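Local coordinates for protein MucR Phosphodiesterase (Pseudomonas aeruginosa, PDB 5M1T) that is an EAL-domain protein with a barrel fold that holds C2E beside a pair of magnesium ions, at residues Leu206-Asp209 with Arg210-Asn214; Asn260-Gly264 with Phe265-Arg269; His35-Arg38 with Gln39-Glu42. All blocks are in the same frame, centred on the assembly; numbering follows the deposited sequence.

Contact 1: residues Leu206-Asp209 with Arg210-Asn214; sequences LKID and RGFIN. With C2E (9,9'-[(2R,3R,3aS,5S,7aR,9R,10R,10aS,12S,14aR)-3,5,10,12-tetrahydroxy-5,12-dioxidooctahydro-2H,7H-difuro[3,2-d:3',2'-j][1,3,7,9,2,8]tetraoxadiphosphacyclododecine-2,9-diyl]bis(2-amino-1,9-dihydro-6H-purin-6-one)), chain C.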
loop_
_atom_site.group_PDB
_atom_site.type_symbol
_atom_site.label_atom_id
_atom_site.label_comp_id
_atom_site.label_asym_id
_atom_site.label_seq_id
_atom_site.Cartn_x
_atom_site.Cartn_y
_atom_site.Cartn_z
ATOM N N LEU A 206 10.669 -16.764 8.529
ATOM C CA LEU A 206 11.670 -15.846 8.063
ATOM C C LEU A 206 12.546 -16.546 7.048
ATOM O O LEU A 206 12.867 -17.732 7.214
ATOM C CB LEU A 206 12.525 -15.335 9.199
ATOM C CG LEU A 206 11.847 -14.835 10.466
ATOM C CD1 LEU A 206 12.954 -14.468 11.424
ATOM C CD2 LEU A 206 10.932 -13.637 10.208
ATOM N N LYS A 207 12.950 -15.786 6.020
ATOM C CA LYS A 207 13.883 -16.285 4.991
ATOM C C LYS A 207 15.215 -15.542 5.087
ATOM O O LYS A 207 15.312 -14.364 4.732
ATOM C CB LYS A 207 13.322 -16.136 3.587
ATOM C CG LYS A 207 11.915 -16.658 3.451
ATOM C CD LYS A 207 11.487 -16.778 2.008
ATOM C CE LYS A 207 11.862 -18.122 1.401
ATOM N NZ LYS A 207 11.721 -18.072 -0.113
ATOM N N ILE A 208 16.249 -16.253 5.519
ATOM C CA ILE A 208 17.554 -15.639 5.632
ATOM C C ILE A 208 18.063 -15.200 4.259
ATOM O O ILE A 208 18.044 -16.009 3.310
ATOM C CB ILE A 208 18.599 -16.593 6.229
ATOM C CG1 ILE A 208 18.147 -17.113 7.595
ATOM C CG2 ILE A 208 19.908 -15.851 6.347
ATOM C CD1 ILE A 208 18.870 -18.365 8.014
ATOM N N ASP A 209 18.540 -13.956 4.151
ATOM C CA ASP A 209 18.939 -13.459 2.834
ATOM C C ASP A 209 20.134 -14.240 2.324
ATOM O O ASP A 209 21.063 -14.541 3.098
ATOM C CB ASP A 209 19.305 -11.998 2.849
ATOM C CG ASP A 209 19.606 -11.476 1.448
ATOM O OD1 ASP A 209 18.694 -11.458 0.601
ATOM O OD2 ASP A 209 20.776 -11.137 1.174
ATOM N N ARG A 210 20.106 -14.566 1.036
ATOM C CA ARG A 210 21.156 -15.352 0.417
ATOM C C ARG A 210 22.517 -14.729 0.571
ATOM O O ARG A 210 23.502 -15.443 0.553
ATOM C CB ARG A 210 20.892 -15.579 -1.067
ATOM C CG ARG A 210 20.858 -14.323 -1.936
ATOM C CD ARG A 210 20.613 -14.743 -3.391
ATOM N NE ARG A 210 20.280 -13.718 -4.380
ATOM C CZ ARG A 210 19.229 -12.879 -4.340
ATOM N NH1 ARG A 210 18.402 -12.801 -3.271
ATOM N NH2 ARG A 210 19.020 -12.056 -5.384
ATOM N N GLY A 211 22.572 -13.406 0.716
ATOM C CA GLY A 211 23.840 -12.694 0.937
ATOM C C GLY A 211 24.618 -13.220 2.127
ATOM O O GLY A 211 25.852 -13.357 2.084
ATOM N N PHE A 212 23.908 -13.579 3.182
ATOM C CA PHE A 212 24.565 -14.111 4.377
ATOM C C PHE A 212 25.045 -15.542 4.230
ATOM O O PHE A 212 26.052 -15.943 4.836
ATOM C CB PHE A 212 23.629 -14.013 5.567
ATOM C CG PHE A 212 23.228 -12.605 5.871
ATOM C CD1 PHE A 212 24.133 -11.739 6.447
ATOM C CD2 PHE A 212 21.973 -12.144 5.544
ATOM C CE1 PHE A 212 23.797 -10.446 6.733
ATOM C CE2 PHE A 212 21.624 -10.844 5.802
ATOM C CZ PHE A 212 22.545 -9.985 6.392
ATOM N N ILE A 213 24.353 -16.305 3.400
ATOM C CA ILE A 213 24.784 -17.671 3.119
ATOM C C ILE A 213 26.064 -17.669 2.269
ATOM O O ILE A 213 26.999 -18.412 2.539
ATOM C CB ILE A 213 23.672 -18.460 2.406
ATOM C CG1 ILE A 213 22.365 -18.384 3.204
ATOM C CG2 ILE A 213 24.091 -19.891 2.154
ATOM C CD1 ILE A 213 22.474 -18.663 4.677
ATOM N N ASN A 214 26.071 -16.835 1.237
ATOM C CA ASN A 214 27.178 -16.765 0.298
ATOM C C ASN A 214 28.475 -16.266 0.929
ATOM O O ASN A 214 29.554 -16.638 0.486
ATOM C CB ASN A 214 26.801 -15.805 -0.816
ATOM C CG ASN A 214 27.750 -15.863 -1.988
ATOM O OD1 ASN A 214 28.154 -16.947 -2.454
ATOM N ND2 ASN A 214 28.086 -14.695 -2.504
HETATM P P1 C2E C . 14.160 -13.218 -3.826
HETATM O O2P C2E C . 12.745 -13.118 -3.327
HETATM O O1P C2E C . 15.228 -13.169 -2.754
HETATM O "O5'" C2E C . 14.272 -14.580 -4.649
HETATM C "C5'" C2E C . 15.395 -15.422 -4.507
HETATM C "C4'" C2E C . 16.451 -15.100 -5.540
HETATM O "O4'" C2E C . 17.637 -15.852 -5.221
HETATM C "C3'" C2E C . 16.044 -15.521 -6.941
HETATM O "O3'" C2E C . 16.635 -14.622 -7.879
HETATM C "C2'" C2E C . 16.672 -16.888 -7.111
HETATM O "O2'" C2E C . 16.922 -17.229 -8.474
HETATM C "C1'" C2E C . 17.971 -16.663 -6.349
HETATM N N9 C2E C . 18.601 -17.893 -5.871
HETATM C C8 C2E C . 17.992 -18.954 -5.316
HETATM N N7 C2E C . 18.905 -19.895 -4.991
HETATM C C5 C2E C . 20.113 -19.423 -5.328
HETATM C C6 C2E C . 21.495 -19.909 -5.252
HETATM O O6 C2E C . 21.737 -21.031 -4.753
HETATM N N1 C2E C . 22.459 -19.102 -5.724
HETATM C C2 C2E C . 22.195 -17.889 -6.260
HETATM N N2 C2E C . 23.208 -17.123 -6.725
HETATM N N3 C2E C . 20.952 -17.381 -6.348
HETATM C C4 C2E C . 19.902 -18.103 -5.912
HETATM P P11 C2E C . 15.762 -14.002 -9.079
HETATM O O21 C2E C . 14.880 -15.100 -9.650
HETATM O O11 C2E C . 16.690 -13.484 -10.126
HETATM O O5A C2E C . 14.846 -12.855 -8.445
HETATM C C5A C2E C . 15.483 -11.746 -7.804
HETATM C C4A C2E C . 14.462 -10.963 -7.009
HETATM O O4A C2E C . 13.409 -10.506 -7.851
HETATM C C3A C2E C . 13.748 -11.802 -5.981
HETATM O O3A C2E C . 14.510 -11.982 -4.801
HETATM C C2A C2E C . 12.482 -11.021 -5.742
HETATM O O2A C2E C . 12.703 -9.925 -4.865
HETATM C C1A C2E C . 12.184 -10.463 -7.111
HETATM N N91 C2E C . 11.116 -11.263 -7.775
HETATM C C81 C2E C . 11.229 -12.407 -8.482
HETATM N N71 C2E C . 10.017 -12.804 -8.954
HETATM C C51 C2E C . 9.122 -11.892 -8.534
HETATM C C61 C2E C . 7.668 -11.689 -8.657
HETATM O O61 C2E C . 6.966 -12.514 -9.281
HETATM N N11 C2E C . 7.132 -10.606 -8.067
HETATM C C21 C2E C . 7.884 -9.724 -7.375
HETATM N N21 C2E C . 7.295 -8.658 -6.805
HETATM N N31 C2E C . 9.220 -9.841 -7.216
HETATM C C41 C2E C . 9.855 -10.895 -7.761
#
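D209 and R210 stand at the seam between strand 206-208 and helix 210-214, and the aspartate works as the helix N-cap. Its CG is anti to the backbone N (chi1 -175°), which swings the carboxylate over the first turn, where G211 N donates to OD2 at 2.9 Å from above the carboxylate plane. The backbone carbonyl adds a second tie: D209 O accepts from F212 N at 3.0 Å and also lies at the edge of the F212 ring.

R210 starts out the other way. Its CB lies 3.7 Å from D209 C, a spacing set by the chain itself, while CG is wedged between the backbone N and the carbonyl carbon (chi1 63°), and from there the chain runs extended to NE, bringing CD to 3.7 Å from C2E O4'. NE and CZ continue alongside that ring oxygen, which sits over one face of the guanidinium, offset toward the rim. At the tip, NH1 comes within 3.2 Å of C2E O1P. D209 OD1 is 4.1 Å from R210 NH1, well out of the guanidinium plane, so the two charges probably attract without a directed bond.

Among the apolar side chains, I208 CG2 meets F212 CB and I213 CD1, both at 4.2 Å, and I208 and F212 go on to pack against helix 220-236. The D209 side chain also touches D187 and E243, which bind a magnesium ion. A capped helix start at a strand end, bordering metal and ligand, belongs to the strand-to-helix junctions that form the ligand- and metal-binding face of the EAL-domain barrel.

Contact 2: residues Asn260-Gly264 with Phe265-Arg269; sequences NSLQG and FLLGR. With C2E (9,9'-[(2R,3R,3aS,5S,7aR,9R,10R,10aS,12S,14aR)-3,5,10,12-tetrahydroxy-5,12-dioxidooctahydro-2H,7H-difuro[3,2-d:3',2'-j][1,3,7,9,2,8]tetraoxadiphosphacyclododecine-2,9-diyl]bis(2-amino-1,9-dihydro-6H-purin-6-one)), chain C.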
loop_
_atom_site.group_PDB
_atom_site.type_symbol
_atom_site.label_atom_id
_atom_site.label_comp_id
_atom_site.label_asym_id
_atom_site.label_seq_id
_atom_site.Cartn_x
_atom_site.Cartn_y
_atom_site.Cartn_z
ATOM N N ASN A 260 14.844 -24.991 9.251
ATOM C CA ASN A 260 13.742 -25.894 8.978
ATOM C C ASN A 260 13.833 -26.328 7.528
ATOM O O ASN A 260 13.783 -27.526 7.231
ATOM C CB ASN A 260 12.402 -25.232 9.320
ATOM C CG ASN A 260 12.346 -24.788 10.786
ATOM O OD1 ASN A 260 12.613 -23.617 11.135
ATOM N ND2 ASN A 260 12.063 -25.747 11.668
ATOM N N SER A 261 14.036 -25.363 6.637
ATOM C CA SER A 261 14.044 -25.637 5.222
ATOM C C SER A 261 15.101 -24.837 4.472
ATOM O O SER A 261 15.604 -23.804 4.954
ATOM C CB SER A 261 12.653 -25.394 4.631
ATOM O OG SER A 261 12.177 -24.092 4.913
ATOM N N LEU A 262 15.484 -25.374 3.313
ATOM C CA LEU A 262 16.559 -24.819 2.515
ATOM C C LEU A 262 16.063 -24.567 1.103
ATOM O O LEU A 262 15.204 -25.297 0.589
ATOM C CB LEU A 262 17.755 -25.775 2.448
ATOM C CG LEU A 262 18.318 -26.381 3.745
ATOM C CD1 LEU A 262 19.508 -27.264 3.400
ATOM C CD2 LEU A 262 18.767 -25.323 4.731
ATOM N N GLN A 263 16.654 -23.556 0.481
ATOM C CA GLN A 263 16.392 -23.226 -0.907
ATOM C C GLN A 263 17.718 -22.820 -1.548
ATOM O O GLN A 263 18.541 -22.115 -0.937
ATOM C CB GLN A 263 15.417 -22.083 -0.928
ATOM C CG GLN A 263 14.835 -21.777 -2.237
ATOM C CD GLN A 263 13.789 -20.687 -2.142
ATOM O OE1 GLN A 263 13.101 -20.542 -1.114
ATOM N NE2 GLN A 263 13.638 -19.934 -3.231
ATOM N N GLY A 264 17.986 -23.339 -2.738
ATOM C CA GLY A 264 19.232 -22.983 -3.390
ATOM C C GLY A 264 19.543 -23.864 -4.562
ATOM O O GLY A 264 18.924 -24.935 -4.732
ATOM N N PHE A 265 20.513 -23.412 -5.362
ATOM C CA PHE A 265 20.946 -24.134 -6.550
ATOM C C PHE A 265 21.373 -25.588 -6.271
ATOM O O PHE A 265 21.145 -26.453 -7.084
ATOM C CB PHE A 265 22.081 -23.412 -7.250
ATOM C CG PHE A 265 21.674 -22.141 -7.923
ATOM C CD1 PHE A 265 20.364 -21.702 -7.909
ATOM C CD2 PHE A 265 22.609 -21.399 -8.607
ATOM C CE1 PHE A 265 19.998 -20.561 -8.550
ATOM C CE2 PHE A 265 22.249 -20.241 -9.231
ATOM C CZ PHE A 265 20.933 -19.826 -9.194
ATOM N N LEU A 266 21.956 -25.841 -5.116
ATOM C CA LEU A 266 22.388 -27.192 -4.743
ATOM C C LEU A 266 21.187 -28.139 -4.679
ATOM O O LEU A 266 21.292 -29.291 -5.055
ATOM C CB LEU A 266 23.082 -27.174 -3.383
ATOM C CG LEU A 266 23.668 -28.545 -2.964
ATOM C CD1 LEU A 266 24.939 -28.850 -3.766
ATOM C CD2 LEU A 266 23.948 -28.647 -1.464
ATOM N N LEU A 267 20.066 -27.640 -4.182
ATOM C CA LEU A 267 18.868 -28.437 -4.008
ATOM C C LEU A 267 17.922 -28.414 -5.224
ATOM O O LEU A 267 17.048 -29.280 -5.362
ATOM C CB LEU A 267 18.109 -27.948 -2.779
ATOM C CG LEU A 267 19.056 -28.030 -1.583
ATOM C CD1 LEU A 267 18.727 -26.997 -0.547
ATOM C CD2 LEU A 267 19.030 -29.431 -1.000
ATOM N N GLY A 268 18.095 -27.436 -6.097
ATOM C CA GLY A 268 17.286 -27.344 -7.298
ATOM C C GLY A 268 17.130 -25.907 -7.750
ATOM O O GLY A 268 16.679 -25.067 -6.989
ATOM N N ARG A 269 17.517 -25.639 -8.985
ATOM C CA ARG A 269 17.427 -24.295 -9.526
ATOM C C ARG A 269 15.971 -23.976 -9.898
ATOM O O ARG A 269 15.148 -24.899 -10.053
ATOM C CB ARG A 269 18.299 -24.180 -10.771
ATOM C CG ARG A 269 19.777 -24.347 -10.505
ATOM C CD ARG A 269 20.624 -24.081 -11.735
ATOM N NE ARG A 269 22.060 -24.072 -11.407
ATOM C CZ ARG A 269 22.908 -23.066 -11.648
ATOM N NH1 ARG A 269 22.518 -21.945 -12.249
ATOM N NH2 ARG A 269 24.171 -23.184 -11.293
HETATM P P1 C2E C . 14.160 -13.218 -3.826
HETATM O O2P C2E C . 12.745 -13.118 -3.327
HETATM O O1P C2E C . 15.228 -13.169 -2.754
HETATM O "O5'" C2E C . 14.272 -14.580 -4.649
HETATM C "C5'" C2E C . 15.395 -15.422 -4.507
HETATM C "C4'" C2E C . 16.451 -15.100 -5.540
HETATM O "O4'" C2E C . 17.637 -15.852 -5.221
HETATM C "C3'" C2E C . 16.044 -15.521 -6.941
HETATM O "O3'" C2E C . 16.635 -14.622 -7.879
HETATM C "C2'" C2E C . 16.672 -16.888 -7.111
HETATM O "O2'" C2E C . 16.922 -17.229 -8.474
HETATM C "C1'" C2E C . 17.971 -16.663 -6.349
HETATM N N9 C2E C . 18.601 -17.893 -5.871
HETATM C C8 C2E C . 17.992 -18.954 -5.316
HETATM N N7 C2E C . 18.905 -19.895 -4.991
HETATM C C5 C2E C . 20.113 -19.423 -5.328
HETATM C C6 C2E C . 21.495 -19.909 -5.252
HETATM O O6 C2E C . 21.737 -21.031 -4.753
HETATM N N1 C2E C . 22.459 -19.102 -5.724
HETATM C C2 C2E C . 22.195 -17.889 -6.260
HETATM N N2 C2E C . 23.208 -17.123 -6.725
HETATM N N3 C2E C . 20.952 -17.381 -6.348
HETATM C C4 C2E C . 19.902 -18.103 -5.912
HETATM P P11 C2E C . 15.762 -14.002 -9.079
HETATM O O21 C2E C . 14.880 -15.100 -9.650
HETATM O O11 C2E C . 16.690 -13.484 -10.126
HETATM O O5A C2E C . 14.846 -12.855 -8.445
HETATM C C5A C2E C . 15.483 -11.746 -7.804
HETATM C C4A C2E C . 14.462 -10.963 -7.009
HETATM O O4A C2E C . 13.409 -10.506 -7.851
HETATM C C3A C2E C . 13.748 -11.802 -5.981
HETATM O O3A C2E C . 14.510 -11.982 -4.801
HETATM C C2A C2E C . 12.482 -11.021 -5.742
HETATM O O2A C2E C . 12.703 -9.925 -4.865
HETATM C C1A C2E C . 12.184 -10.463 -7.111
HETATM N N91 C2E C . 11.116 -11.263 -7.775
HETATM C C81 C2E C . 11.229 -12.407 -8.482
HETATM N N71 C2E C . 10.017 -12.804 -8.954
HETATM C C51 C2E C . 9.122 -11.892 -8.534
HETATM C C61 C2E C . 7.668 -11.689 -8.657
HETATM O O61 C2E C . 6.966 -12.514 -9.281
HETATM N N11 C2E C . 7.132 -10.606 -8.067
HETATM C C21 C2E C . 7.884 -9.724 -7.375
HETATM N N21 C2E C . 7.295 -8.658 -6.805
HETATM N N31 C2E C . 9.220 -9.841 -7.216
HETATM C C41 C2E C . 9.855 -10.895 -7.761
#
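The C2E pocket has one wall at the end of strand 261-263, where G264 and F265 turn the chain beside a purine of the ligand. F265 N donates to C2E O6 at 2.7 Å, with the N-H pointing straight at the acceptor (180°). The same residue supplies its ring: with CG turned away from the carbonyl carbon (chi1 -70°), the phenyl is laid along the purine that its own amide grips. C2E C6 sits 3.4 Å above one ring face, offset toward the rim. Against the opposite face comes the R269 guanidinium, with F265 CD2 over its centre.

In the EAL barrel this strand is the last, and it closes the sheet by pairing with strand 46-55, with L262 bonded through its backbone to V54. Immediately beyond it the chain turns tightly, F265-L267 at helical angles, around one oxygen. G264 O accepts from L267 N at 3.0 Å, the donor standing above the carbonyl plane, and from G268 N at 3.0 Å, this one in the carbonyl plane. G264 and G268 both have a large positive phi, a conformation readily open to glycine. L267 folds back over the strand, its CD1 reaching L262 CB at 3.4 Å, a close-packed pair of carbons, while Q251 of helix 248-257 touches both leucines.

Contact 3: residues His35-Arg38 with Gln39-Glu42; sequences HDLR and QALE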
loop_
_atom_site.group_PDB
_atom_site.type_symbol
_atom_site.label_atom_id
_atom_site.label_comp_id
_atom_site.label_asym_id
_atom_site.label_seq_id
_atom_site.Cartn_x
_atom_site.Cartn_y
_atom_site.Cartn_z
ATOM N N HIS A 35 9.325 0.135 -23.671
ATOM C CA HIS A 35 8.355 -0.334 -24.663
ATOM C C HIS A 35 8.204 -1.859 -24.621
ATOM O O HIS A 35 7.094 -2.406 -24.608
ATOM C CB HIS A 35 8.780 0.083 -26.072
ATOM C CG HIS A 35 8.436 1.490 -26.389
ATOM N ND1 HIS A 35 7.839 1.855 -27.572
ATOM C CD2 HIS A 35 8.549 2.619 -25.651
ATOM C CE1 HIS A 35 7.632 3.165 -27.567
ATOM N NE2 HIS A 35 8.056 3.651 -26.413
ATOM N N ASP A 36 9.338 -2.532 -24.621
ATOM C CA ASP A 36 9.356 -3.974 -24.569
ATOM C C ASP A 36 8.620 -4.499 -23.320
ATOM O O ASP A 36 7.794 -5.420 -23.429
ATOM C CB ASP A 36 10.799 -4.480 -24.638
ATOM C CG ASP A 36 11.443 -4.241 -25.996
ATOM O OD1 ASP A 36 10.788 -3.711 -26.916
ATOM O OD2 ASP A 36 12.646 -4.562 -26.134
ATOM N N LEU A 37 8.863 -3.914 -22.152
ATOM C CA LEU A 37 8.210 -4.418 -20.944
ATOM C C LEU A 37 6.698 -4.175 -20.927
ATOM O O LEU A 37 5.931 -5.043 -20.478
ATOM C CB LEU A 37 8.845 -3.849 -19.672
ATOM C CG LEU A 37 8.252 -4.333 -18.334
ATOM C CD1 LEU A 37 8.413 -5.829 -18.162
ATOM C CD2 LEU A 37 8.909 -3.594 -17.180
ATOM N N ARG A 38 6.281 -3.009 -21.420
ATOM C CA ARG A 38 4.872 -2.689 -21.574
ATOM C C ARG A 38 4.134 -3.746 -22.336
ATOM O O ARG A 38 2.984 -4.027 -22.033
ATOM C CB ARG A 38 4.668 -1.421 -22.380
ATOM C CG ARG A 38 4.861 -0.101 -21.667
ATOM C CD ARG A 38 4.221 0.981 -22.520
ATOM N NE ARG A 38 5.015 2.194 -22.601
ATOM C CZ ARG A 38 4.997 3.175 -21.696
ATOM N NH1 ARG A 38 4.236 3.088 -20.597
ATOM N NH2 ARG A 38 5.757 4.248 -21.890
ATOM N N GLN A 39 4.745 -4.286 -23.382
ATOM C CA GLN A 39 4.014 -5.237 -24.192
ATOM C C GLN A 39 4.310 -6.692 -23.848
ATOM O O GLN A 39 3.839 -7.579 -24.558
ATOM C CB GLN A 39 4.254 -4.981 -25.680
ATOM C CG GLN A 39 5.620 -5.388 -26.193
ATOM C CD GLN A 39 5.762 -5.079 -27.677
ATOM O OE1 GLN A 39 4.952 -4.354 -28.239
ATOM N NE2 GLN A 39 6.799 -5.617 -28.307
ATOM N N ALA A 40 5.076 -6.932 -22.779
ATOM C CA ALA A 40 5.557 -8.291 -22.469
ATOM C C ALA A 40 4.434 -9.295 -22.177
ATOM O O ALA A 40 4.505 -10.437 -22.627
ATOM C CB ALA A 40 6.592 -8.283 -21.329
ATOM N N LEU A 41 3.409 -8.875 -21.436
ATOM C CA LEU A 41 2.219 -9.725 -21.237
ATOM C C LEU A 41 1.445 -9.971 -22.543
ATOM O O LEU A 41 1.050 -11.088 -22.817
ATOM C CB LEU A 41 1.267 -9.106 -20.215
ATOM C CG LEU A 41 1.721 -9.106 -18.770
ATOM C CD1 LEU A 41 0.807 -8.204 -17.961
ATOM C CD2 LEU A 41 1.709 -10.537 -18.251
ATOM N N GLU A 42 1.227 -8.925 -23.342
ATOM C CA GLU A 42 0.572 -9.081 -24.659
ATOM C C GLU A 42 1.323 -10.074 -25.533
ATOM O O GLU A 42 0.721 -10.821 -26.276
ATOM C CB GLU A 42 0.442 -7.734 -25.398
ATOM C CG GLU A 42 -0.009 -7.839 -26.858
ATOM C CD GLU A 42 -1.425 -8.408 -27.061
ATOM O OE1 GLU A 42 -1.606 -9.232 -27.987
ATOM O OE2 GLU A 42 -2.342 -8.050 -26.294
HETATM O O HOH W 1 3.656 -6.544 -19.773
HETATM O O HOH W 2 1.222 -6.116 -22.278
#
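Backbone bonds between H35, D36, L37 and the residues Q39 and A40 finish helix 32-38. Q39 N keeps the helical pattern by donating to H35 O at 3.2 Å, and makes a weak second bond to D36 O. A40 N turns instead to L37 O, at 3.1 Å and nearly straight (163°), although it approaches from above the carbonyl plane.

Water takes over from there. One molecule donates to L37 O at 2.8 Å and accepts from L41 N; another donates to R38 O at 2.7 Å and accepts from E42 N at 3.0 Å. Each bridges a carbonyl to the amide four residues on.

Among the side chains, Q39 has CG set between its backbone N and carbonyl carbon (chi1 73°), which lays that methylene against D36 O at 3.5 Å. L37 CD1 and A40 CB meet loosely at 4.4 Å, and W70 of strand 61-72 touches both residues. D36 bonds from OD2 to H72 of the same strand.

A40-E42 keep helical angles, but L41 and E42 reach the helix through water. This chemistry implies a hydrated helix end, L37 O shared between A40 N and water, R38 O accepting from water, where the chain leaves for strand 46-55.

Overall arrangement
From the N terminus the order is contact 3, contact 1, contact 2, strictly in series: none nests within or crosses another. Each is a local contact within continuous chain, so none closes a long loop. Contact 3 leads from the first helix toward strand 46-55 and stands apart, its nearest atoms about 18 Å from contact 1 and about 21 Å from contact 2. Contacts 1 and 2 lie where strands 205-208 and 261-263 of one sheet end, with strand 239-243 between them. They meet directly through a probable hydrogen bond, K207 NZ to Q263 OE1, 3.0 Å, and both touch C2E. Separate parts of the sequence thereby converge on one pocket.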